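Local coordinates for hypothetical protein PP5205 (Pseudomonas putida, PDB 2G2X) that is of unknown function but has an EVE domain, related to ASCH and PUA domains, and may therefore bind RNA or a modified nucleic-acid base, at residues A2-K7 / L38-V43; S14-A19 / F49-C54; G58-A63 / P106-L111. All coordinates share one frame; numbering follows the deposited sequence.

Contact 1: residues A2-K7 / L38-V43; sequences AYWLMK and LRAMSV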
loop_
_atom_site.group_PDB
_atom_site.type_symbol
_atom_site.label_atom_id
_atom_site.label_comp_id
_atom_site.label_asym_id
_atom_site.label_seq_id
_atom_site.Cartn_x
_atom_site.Cartn_y
_atom_site.Cartn_z
ATOM N N ALA A 2 12.198 -5.846 1.091
ATOM C CA ALA A 2 12.449 -4.575 0.361
ATOM C C ALA A 2 11.315 -4.196 -0.588
ATOM O O ALA A 2 11.144 -3.019 -0.898
ATOM C CB ALA A 2 13.761 -4.664 -0.398
ATOM N N TYR A 3 10.546 -5.178 -1.057
ATOM C CA TYR A 3 9.421 -4.892 -1.960
ATOM C C TYR A 3 8.090 -5.193 -1.289
ATOM O O TYR A 3 7.971 -6.134 -0.495
ATOM C CB TYR A 3 9.508 -5.717 -3.245
ATOM C CG TYR A 3 10.771 -5.499 -4.036
ATOM C CD1 TYR A 3 11.068 -4.253 -4.593
ATOM C CD2 TYR A 3 11.684 -6.534 -4.211
ATOM C CE1 TYR A 3 12.254 -4.047 -5.307
ATOM C CE2 TYR A 3 12.862 -6.341 -4.917
ATOM C CZ TYR A 3 13.147 -5.100 -5.461
ATOM O OH TYR A 3 14.334 -4.925 -6.131
ATOM N N TRP A 4 7.086 -4.389 -1.617
ATOM C CA TRP A 4 5.766 -4.555 -1.044
ATOM C C TRP A 4 4.677 -4.120 -2.005
ATOM O O TRP A 4 4.933 -3.720 -3.141
ATOM C CB TRP A 4 5.626 -3.715 0.226
ATOM C CG TRP A 4 6.817 -3.746 1.113
ATOM C CD1 TRP A 4 7.957 -3.016 0.977
ATOM C CD2 TRP A 4 6.995 -4.563 2.275
ATOM N NE1 TRP A 4 8.841 -3.324 1.983
ATOM C CE2 TRP A 4 8.278 -4.272 2.795
ATOM C CE3 TRP A 4 6.196 -5.513 2.929
ATOM C CZ2 TRP A 4 8.784 -4.898 3.947
ATOM C CZ3 TRP A 4 6.697 -6.135 4.074
ATOM C CH2 TRP A 4 7.982 -5.822 4.569
ATOM N N LEU A 5 3.449 -4.198 -1.522
ATOM C CA LEU A 5 2.296 -3.780 -2.286
ATOM C C LEU A 5 1.329 -3.241 -1.251
ATOM O O LEU A 5 1.135 -3.857 -0.204
ATOM C CB LEU A 5 1.674 -4.960 -3.039
ATOM C CG LEU A 5 0.436 -4.591 -3.871
ATOM C CD1 LEU A 5 0.226 -5.595 -5.001
ATOM C CD2 LEU A 5 -0.789 -4.522 -2.960
HETATM N N MSE A 6 0.746 -2.080 -1.534
HETATM C CA MSE A 6 -0.215 -1.480 -0.618
HETATM C C MSE A 6 -1.398 -0.971 -1.408
HETATM O O MSE A 6 -1.231 -0.335 -2.447
HETATM C CB MSE A 6 0.411 -0.322 0.166
HETATM C CG MSE A 6 1.607 -0.732 1.006
HETATM SE SE MSE A 6 2.024 0.535 2.414
HETATM C CE MSE A 6 2.772 1.984 1.353
ATOM N N LYS A 7 -2.592 -1.254 -0.903
ATOM C CA LYS A 7 -3.821 -0.835 -1.546
ATOM C C LYS A 7 -4.232 0.558 -1.088
ATOM O O LYS A 7 -4.001 0.949 0.055
ATOM C CB LYS A 7 -4.954 -1.799 -1.206
ATOM C CG LYS A 7 -4.677 -3.259 -1.480
ATOM C CD LYS A 7 -5.948 -4.069 -1.242
ATOM C CE LYS A 7 -5.744 -5.540 -1.553
ATOM N NZ LYS A 7 -7.019 -6.308 -1.445
ATOM N N LEU A 38 3.970 -2.917 7.777
ATOM C CA LEU A 38 4.428 -1.530 7.700
ATOM C C LEU A 38 5.661 -1.370 8.569
ATOM O O LEU A 38 6.609 -0.693 8.188
ATOM C CB LEU A 38 3.374 -0.540 8.215
ATOM C CG LEU A 38 2.127 -0.186 7.408
ATOM C CD1 LEU A 38 1.390 0.962 8.105
ATOM C CD2 LEU A 38 2.514 0.223 6.001
ATOM N N ARG A 39 5.638 -1.989 9.743
ATOM C CA ARG A 39 6.755 -1.892 10.675
ATOM C C ARG A 39 8.000 -2.636 10.217
ATOM O O ARG A 39 9.062 -2.513 10.820
ATOM C CB ARG A 39 6.314 -2.386 12.055
ATOM C CG ARG A 39 5.262 -1.476 12.686
ATOM C CD ARG A 39 4.702 -2.038 13.981
ATOM N NE ARG A 39 3.914 -1.030 14.682
ATOM C CZ ARG A 39 3.412 -1.181 15.901
ATOM N NH1 ARG A 39 3.607 -2.311 16.570
ATOM N NH2 ARG A 39 2.739 -0.186 16.462
ATOM N N ALA A 40 7.870 -3.407 9.148
ATOM C CA ALA A 40 9.001 -4.156 8.622
ATOM C C ALA A 40 9.646 -3.395 7.474
ATOM O O ALA A 40 10.743 -3.731 7.036
ATOM C CB ALA A 40 8.544 -5.531 8.143
HETATM N N MSE A 41 8.964 -2.362 6.991
HETATM C CA MSE A 41 9.477 -1.570 5.881
HETATM C C MSE A 41 10.678 -0.727 6.244
HETATM O O MSE A 41 10.852 -0.330 7.394
HETATM C CB MSE A 41 8.372 -0.673 5.315
HETATM C CG MSE A 41 7.261 -1.451 4.620
HETATM SE SE MSE A 41 5.763 -0.356 4.081
HETATM C CE MSE A 41 4.688 -1.692 3.207
ATOM N N SER A 42 11.518 -0.468 5.249
ATOM C CA SER A 42 12.702 0.360 5.436
ATOM C C SER A 42 12.654 1.499 4.423
ATOM O O SER A 42 12.008 1.374 3.381
ATOM C CB SER A 42 13.973 -0.462 5.212
ATOM O OG SER A 42 14.090 -1.491 6.184
ATOM N N VAL A 43 13.324 2.608 4.737
ATOM C CA VAL A 43 13.369 3.742 3.823
ATOM C C VAL A 43 14.090 3.275 2.559
ATOM O O VAL A 43 15.142 2.641 2.635
ATOM C CB VAL A 43 14.129 4.936 4.445
ATOM C CG1 VAL A 43 14.310 6.031 3.408
ATOM C CG2 VAL A 43 13.347 5.481 5.650
#
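Met41, a selenomethionine, lies across the ring system of Trp4, and this Met-aromatic (here selenium) and CH-pi contact carries much of the joint between residues 2-7 and 38-43. Its CG sits over one face of the indole, 3.7 Å from the centroid of the five-membered ring and 19° off the ring normal. The nearest single atom to that CG is Trp4 CE2, at 3.5 Å. The Met41 SE stands almost straight above the same ring at a distance, 4.6 Å from its centroid, a Met-aromatic contact. Beyond CG the Met41 chain is extended. This carries it across the five-membered ring and brings its CE to 3.6 Å from Trp4 CG. The polar edge of the indole is satisfied nearby, where Trp4 NE1 bonds to Asp45. An alanine in place of Trp4 would probably leave one flank of Met41 without its aromatic partner and Asp45 without the indole N-H.

The contact joins the first strand of the mixed beta sheet of the EVE domain, 3-8, to the end of helix 32-38 and the type I turn Leu38-Met41 that follows it. Strand 46-51 lies alongside strand 3-8, and its Phe47 touches both Trp4 and Met6.

The other contacts are apolar. Ala40 CB meets the outer end of the indole, 3.6 Å from Trp4 CH2. Met6, also a selenomethionine, bends at chi3 (-73°). Its SE touches two methyl groups, lying 3.6 Å from Leu38 CD2 and 3.6 Å from Met41 CE. Val134 touches Leu38 and Met41 from strand 134-136.

Contact 2: residues S14-A19 / F49-C54; sequences SIEALA and FYHSSC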
loop_
_atom_site.group_PDB
_atom_site.type_symbol
_atom_site.label_atom_id
_atom_site.label_comp_id
_atom_site.label_asym_id
_atom_site.label_seq_id
_atom_site.Cartn_x
_atom_site.Cartn_y
_atom_site.Cartn_z
ATOM N N SER A 14 -4.661 8.455 -5.214
ATOM C CA SER A 14 -4.274 7.734 -6.426
ATOM C C SER A 14 -2.778 7.910 -6.647
ATOM O O SER A 14 -2.144 8.739 -5.994
ATOM C CB SER A 14 -5.022 8.290 -7.635
ATOM O OG SER A 14 -4.566 9.597 -7.938
ATOM N N ILE A 15 -2.215 7.136 -7.569
ATOM C CA ILE A 15 -0.791 7.244 -7.849
ATOM C C ILE A 15 -0.522 8.624 -8.455
ATOM O O ILE A 15 0.522 9.226 -8.198
ATOM C CB ILE A 15 -0.308 6.114 -8.808
ATOM C CG1 ILE A 15 1.208 6.209 -9.008
ATOM C CG2 ILE A 15 -1.038 6.196 -10.145
ATOM C CD1 ILE A 15 2.008 5.934 -7.757
ATOM N N GLU A 16 -1.481 9.122 -9.238
ATOM C CA GLU A 16 -1.383 10.443 -9.864
ATOM C C GLU A 16 -1.335 11.538 -8.798
ATOM O O GLU A 16 -0.526 12.464 -8.872
ATOM C CB GLU A 16 -2.596 10.720 -10.765
ATOM C CG GLU A 16 -2.711 9.895 -12.044
ATOM C CD GLU A 16 -3.218 8.482 -11.803
ATOM O OE1 GLU A 16 -3.928 8.268 -10.798
ATOM O OE2 GLU A 16 -2.920 7.592 -12.630
ATOM N N ALA A 17 -2.222 11.434 -7.811
ATOM C CA ALA A 17 -2.283 12.414 -6.735
ATOM C C ALA A 17 -0.987 12.411 -5.928
ATOM O O ALA A 17 -0.539 13.457 -5.456
ATOM C CB ALA A 17 -3.474 12.119 -5.826
ATOM N N LEU A 18 -0.387 11.237 -5.760
ATOM C CA LEU A 18 0.867 11.154 -5.016
ATOM C C LEU A 18 1.963 11.874 -5.806
ATOM O O LEU A 18 2.822 12.541 -5.232
ATOM C CB LEU A 18 1.254 9.691 -4.776
ATOM C CG LEU A 18 2.574 9.448 -4.041
ATOM C CD1 LEU A 18 2.557 10.164 -2.690
ATOM C CD2 LEU A 18 2.783 7.954 -3.849
ATOM N N ALA A 19 1.924 11.748 -7.128
ATOM C CA ALA A 19 2.909 12.413 -7.971
ATOM C C ALA A 19 2.781 13.928 -7.797
ATOM O O ALA A 19 3.778 14.643 -7.756
ATOM C CB ALA A 19 2.701 12.025 -9.434
ATOM N N PHE A 49 1.688 0.406 -6.102
ATOM C CA PHE A 49 0.560 1.217 -5.669
ATOM C C PHE A 49 -0.678 0.583 -6.299
ATOM O O PHE A 49 -0.862 0.673 -7.510
ATOM C CB PHE A 49 0.749 2.645 -6.186
ATOM C CG PHE A 49 -0.044 3.685 -5.436
ATOM C CD1 PHE A 49 0.595 4.561 -4.566
ATOM C CD2 PHE A 49 -1.418 3.805 -5.621
ATOM C CE1 PHE A 49 -0.123 5.552 -3.885
ATOM C CE2 PHE A 49 -2.156 4.793 -4.945
ATOM C CZ PHE A 49 -1.508 5.668 -4.078
ATOM N N TYR A 50 -1.519 -0.052 -5.482
ATOM C CA TYR A 50 -2.719 -0.735 -5.979
ATOM C C TYR A 50 -4.040 0.014 -5.771
ATOM O O TYR A 50 -4.438 0.286 -4.635
ATOM C CB TYR A 50 -2.823 -2.122 -5.328
ATOM C CG TYR A 50 -3.978 -2.967 -5.835
ATOM C CD1 TYR A 50 -3.822 -3.816 -6.930
ATOM C CD2 TYR A 50 -5.226 -2.922 -5.213
ATOM C CE1 TYR A 50 -4.879 -4.603 -7.390
ATOM C CE2 TYR A 50 -6.289 -3.699 -5.665
ATOM C CZ TYR A 50 -6.111 -4.538 -6.752
ATOM O OH TYR A 50 -7.170 -5.308 -7.192
ATOM N N HIS A 51 -4.723 0.331 -6.869
ATOM C CA HIS A 51 -6.009 1.023 -6.806
ATOM C C HIS A 51 -7.108 0.012 -6.508
ATOM O O HIS A 51 -7.422 -0.835 -7.348
ATOM C CB HIS A 51 -6.307 1.727 -8.132
ATOM C CG HIS A 51 -5.498 2.969 -8.353
ATOM N ND1 HIS A 51 -5.537 3.683 -9.531
ATOM C CD2 HIS A 51 -4.631 3.624 -7.546
ATOM C CE1 HIS A 51 -4.730 4.725 -9.440
ATOM N NE2 HIS A 51 -4.169 4.712 -8.245
ATOM N N SER A 52 -7.684 0.096 -5.312
ATOM C CA SER A 52 -8.744 -0.825 -4.903
ATOM C C SER A 52 -10.081 -0.107 -4.712
ATOM O O SER A 52 -10.143 1.120 -4.739
ATOM C CB SER A 52 -8.357 -1.522 -3.599
ATOM O OG SER A 52 -8.173 -0.568 -2.571
ATOM N N SER A 53 -11.144 -0.884 -4.517
ATOM C CA SER A 53 -12.483 -0.332 -4.318
ATOM C C SER A 53 -12.802 0.712 -5.381
ATOM O O SER A 53 -13.306 1.791 -5.062
ATOM C CB SER A 53 -12.580 0.321 -2.933
ATOM O OG SER A 53 -12.289 -0.615 -1.905
ATOM N N CYS A 54 -12.517 0.385 -6.637
ATOM C CA CYS A 54 -12.746 1.313 -7.742
ATOM C C CYS A 54 -13.146 0.575 -9.025
ATOM O O CYS A 54 -13.070 -0.648 -9.094
ATOM C CB CYS A 54 -11.467 2.108 -7.997
ATOM S SG CYS A 54 -10.051 1.042 -8.412
#
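Phe49 turns one face of its ring to the start of helix 15-21. Ile15 CA lies over the ring centre, 4.0 Å above the plane. With Ile15 CG1 swung opposite the backbone N (chi1 -176°), the CD1 methyl reaches back along the ring to 3.8 Å from Phe49 CD1. Leu18 adds a second methyl, its CD2 lying 3.8 Å from Phe49 CE1. The ring of Trp26 also meets Phe49, with the two planes at about 80°.

Two residues on, His51 supplies the hydrogen bond of the contact. Ile15 N donates to His51 NE2 at 3.2 Å with an angle of 154°, and the donor lies in the imidazole plane. The bond requires NE2 to act as an acceptor. Glu16 OE1 comes near the same ring edge, 3.9 Å from His51 CE1.

Ser14, whose CB packs against the imidazole, is the N-cap of the helix. Its OG accepts from Ala17 N at 3.0 Å. Cap and imidazole thus satisfy two N-H groups in the first turn, where a helix has no backbone acceptors of its own, and fix the helix start over strand 46-51 of the EVE-domain sheet.

Contact 3: residues G58-A63 / P106-L111; sequences GIAGIA and PRVLEL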
loop_
_atom_site.group_PDB
_atom_site.type_symbol
_atom_site.label_atom_id
_atom_site.label_comp_id
_atom_site.label_asym_id
_atom_site.label_seq_id
_atom_site.Cartn_x
_atom_site.Cartn_y
_atom_site.Cartn_z
ATOM N N GLY A 58 -6.402 -2.520 -9.762
ATOM C CA GLY A 58 -5.158 -3.062 -10.275
ATOM C C GLY A 58 -3.964 -2.240 -9.835
ATOM O O GLY A 58 -4.112 -1.243 -9.131
ATOM N N ILE A 59 -2.773 -2.662 -10.248
ATOM C CA ILE A 59 -1.553 -1.949 -9.899
ATOM C C ILE A 59 -1.392 -0.763 -10.853
ATOM O O ILE A 59 -1.248 -0.946 -12.062
ATOM C CB ILE A 59 -0.331 -2.888 -9.995
ATOM C CG1 ILE A 59 -0.494 -4.040 -8.990
ATOM C CG2 ILE A 59 0.953 -2.106 -9.730
ATOM C CD1 ILE A 59 0.621 -5.089 -9.020
ATOM N N ALA A 60 -1.423 0.448 -10.301
ATOM C CA ALA A 60 -1.318 1.662 -11.106
ATOM C C ALA A 60 0.082 2.260 -11.207
ATOM O O ALA A 60 0.336 3.108 -12.072
ATOM C CB ALA A 60 -2.288 2.712 -10.577
ATOM N N GLY A 61 0.988 1.828 -10.337
ATOM C CA GLY A 61 2.336 2.359 -10.389
ATOM C C GLY A 61 3.251 1.932 -9.260
ATOM O O GLY A 61 2.950 1.000 -8.510
ATOM N N ILE A 62 4.378 2.624 -9.140
ATOM C CA ILE A 62 5.357 2.315 -8.112
ATOM C C ILE A 62 5.661 3.539 -7.270
ATOM O O ILE A 62 5.712 4.654 -7.784
ATOM C CB ILE A 62 6.682 1.823 -8.737
ATOM C CG1 ILE A 62 6.416 0.573 -9.578
ATOM C CG2 ILE A 62 7.717 1.548 -7.635
ATOM C CD1 ILE A 62 7.603 0.126 -10.426
ATOM N N ALA A 63 5.859 3.317 -5.977
ATOM C CA ALA A 63 6.192 4.388 -5.047
ATOM C C ALA A 63 7.237 3.837 -4.081
ATOM O O ALA A 63 7.532 2.640 -4.101
ATOM C CB ALA A 63 4.943 4.845 -4.288
ATOM N N PRO A 106 1.376 3.679 -17.568
ATOM C CA PRO A 106 0.494 4.253 -18.594
ATOM C C PRO A 106 -0.893 3.629 -18.494
ATOM O O PRO A 106 -1.916 4.298 -18.654
ATOM C CB PRO A 106 1.184 3.869 -19.909
ATOM C CG PRO A 106 2.619 3.666 -19.523
ATOM C CD PRO A 106 2.514 2.976 -18.187
ATOM N N ARG A 107 -0.906 2.330 -18.229
ATOM C CA ARG A 107 -2.146 1.588 -18.100
ATOM C C ARG A 107 -2.094 0.743 -16.838
ATOM O O ARG A 107 -1.090 0.080 -16.555
ATOM C CB ARG A 107 -2.352 0.684 -19.321
ATOM C CG ARG A 107 -2.474 1.437 -20.646
ATOM C CD ARG A 107 -2.636 0.465 -21.807
ATOM N NE ARG A 107 -1.513 -0.471 -21.893
ATOM C CZ ARG A 107 -0.279 -0.137 -22.266
ATOM N NH1 ARG A 107 0.004 1.119 -22.596
ATOM N NH2 ARG A 107 0.676 -1.060 -22.302
ATOM N N VAL A 108 -3.182 0.778 -16.081
ATOM C CA VAL A 108 -3.284 0.009 -14.852
ATOM C C VAL A 108 -3.149 -1.475 -15.164
ATOM O O VAL A 108 -3.689 -1.955 -16.161
ATOM C CB VAL A 108 -4.655 0.228 -14.170
ATOM C CG1 VAL A 108 -4.846 -0.784 -13.045
ATOM C CG2 VAL A 108 -4.760 1.658 -13.643
ATOM N N LEU A 109 -2.411 -2.194 -14.325
ATOM C CA LEU A 109 -2.268 -3.633 -14.507
ATOM C C LEU A 109 -3.471 -4.189 -13.764
ATOM O O LEU A 109 -3.428 -4.407 -12.549
ATOM C CB LEU A 109 -0.972 -4.141 -13.874
ATOM C CG LEU A 109 0.311 -3.473 -14.373
ATOM C CD1 LEU A 109 1.512 -4.209 -13.786
ATOM C CD2 LEU A 109 0.363 -3.497 -15.900
ATOM N N GLU A 110 -4.550 -4.386 -14.510
ATOM C CA GLU A 110 -5.811 -4.868 -13.977
ATOM C C GLU A 110 -5.733 -6.129 -13.133
ATOM O O GLU A 110 -4.924 -7.023 -13.391
ATOM C CB GLU A 110 -6.797 -5.053 -15.127
ATOM C CG GLU A 110 -6.984 -3.776 -15.925
ATOM C CD GLU A 110 -8.010 -3.900 -17.029
ATOM O OE1 GLU A 110 -8.296 -2.876 -17.685
ATOM O OE2 GLU A 110 -8.532 -5.014 -17.242
ATOM N N LEU A 111 -6.586 -6.179 -12.114
ATOM C CA LEU A 111 -6.651 -7.306 -11.200
ATOM C C LEU A 111 -6.859 -8.627 -11.934
ATOM O O LEU A 111 -6.259 -9.641 -11.579
ATOM C CB LEU A 111 -7.785 -7.089 -10.194
ATOM C CG LEU A 111 -8.050 -8.225 -9.209
ATOM C CD1 LEU A 111 -6.800 -8.477 -8.369
ATOM C CD2 LEU A 111 -9.234 -7.871 -8.330
#
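An antiparallel pairing of neighbouring sheet strands brings the start of strand 58-71 beside the end of strand 95-110, close to where helix 111-115 begins. The short strand axes approach to 4.4 Å and run at 167° to each other.

Ile59 and Leu109 form a hydrogen-bonded pair. Leu109 N donates to Ile59 O at 2.8 Å, and this bond is nearly straight, at 174° on the hydrogen. The return bond, from Ile59 N to Leu109 O, is 3.0 Å long and more bent. The side chains of this pair lie on the same face of the sheet, with Ile59 CB 4.1 Å from Leu109 CB. Helix 139-148 packs on that face through Ile145, which touches both residues.

Gly58 and Glu110 follow as a non-hydrogen-bonded pair, their CA atoms only 4.2 Å apart. Gly58 CA also lies 3.2 Å from Leu109 O. Val108 reaches over the glycine: with CG1 set opposite its backbone N (chi1 169°), that methyl comes to 3.6 Å from Gly58 CA. Its other methyl, CG2, points to Ala60 and lies 4.1 Å from Ala60 CB. Ala60 and Gly61 form a classic beta bulge against Phe49 of the next strand.

The fit leaves no place for a side chain at residue 58. A CB there would run into Leu109 O, Val108 CG1 and Glu110 CA, and the backbone angles of Gly58 by themselves call for glycine. The strands are held by two backbone bonds and by small or branched apolar groups. Where their CA atoms come nearest, the close approach depends on the bare backbone of Gly58.

How the contacts relate
All three contacts reach one mixed sheet within the EVE domain. Contacts 2 and 3 are near each other, their centres about 8 Å apart, while contact 1 lies about 16 and 17 Å from them. Contact 1 joins strand 3-8 to the loop after helix 32-38, contact 2 sets helix 15-21 on strand 46-51, and contact 3 pairs strands 58-71 and 95-110. Strand 46-51 runs between 3-8 and 58-71, and backbone bonds join it to both, Met6 O with Tyr50 N and Phe49 N with Gly61 O. Along the chain the segments of contacts 1 and 2 alternate, and contact 3 opens after both close. The sheet thus ties early and late parts of the chain into one compact domain.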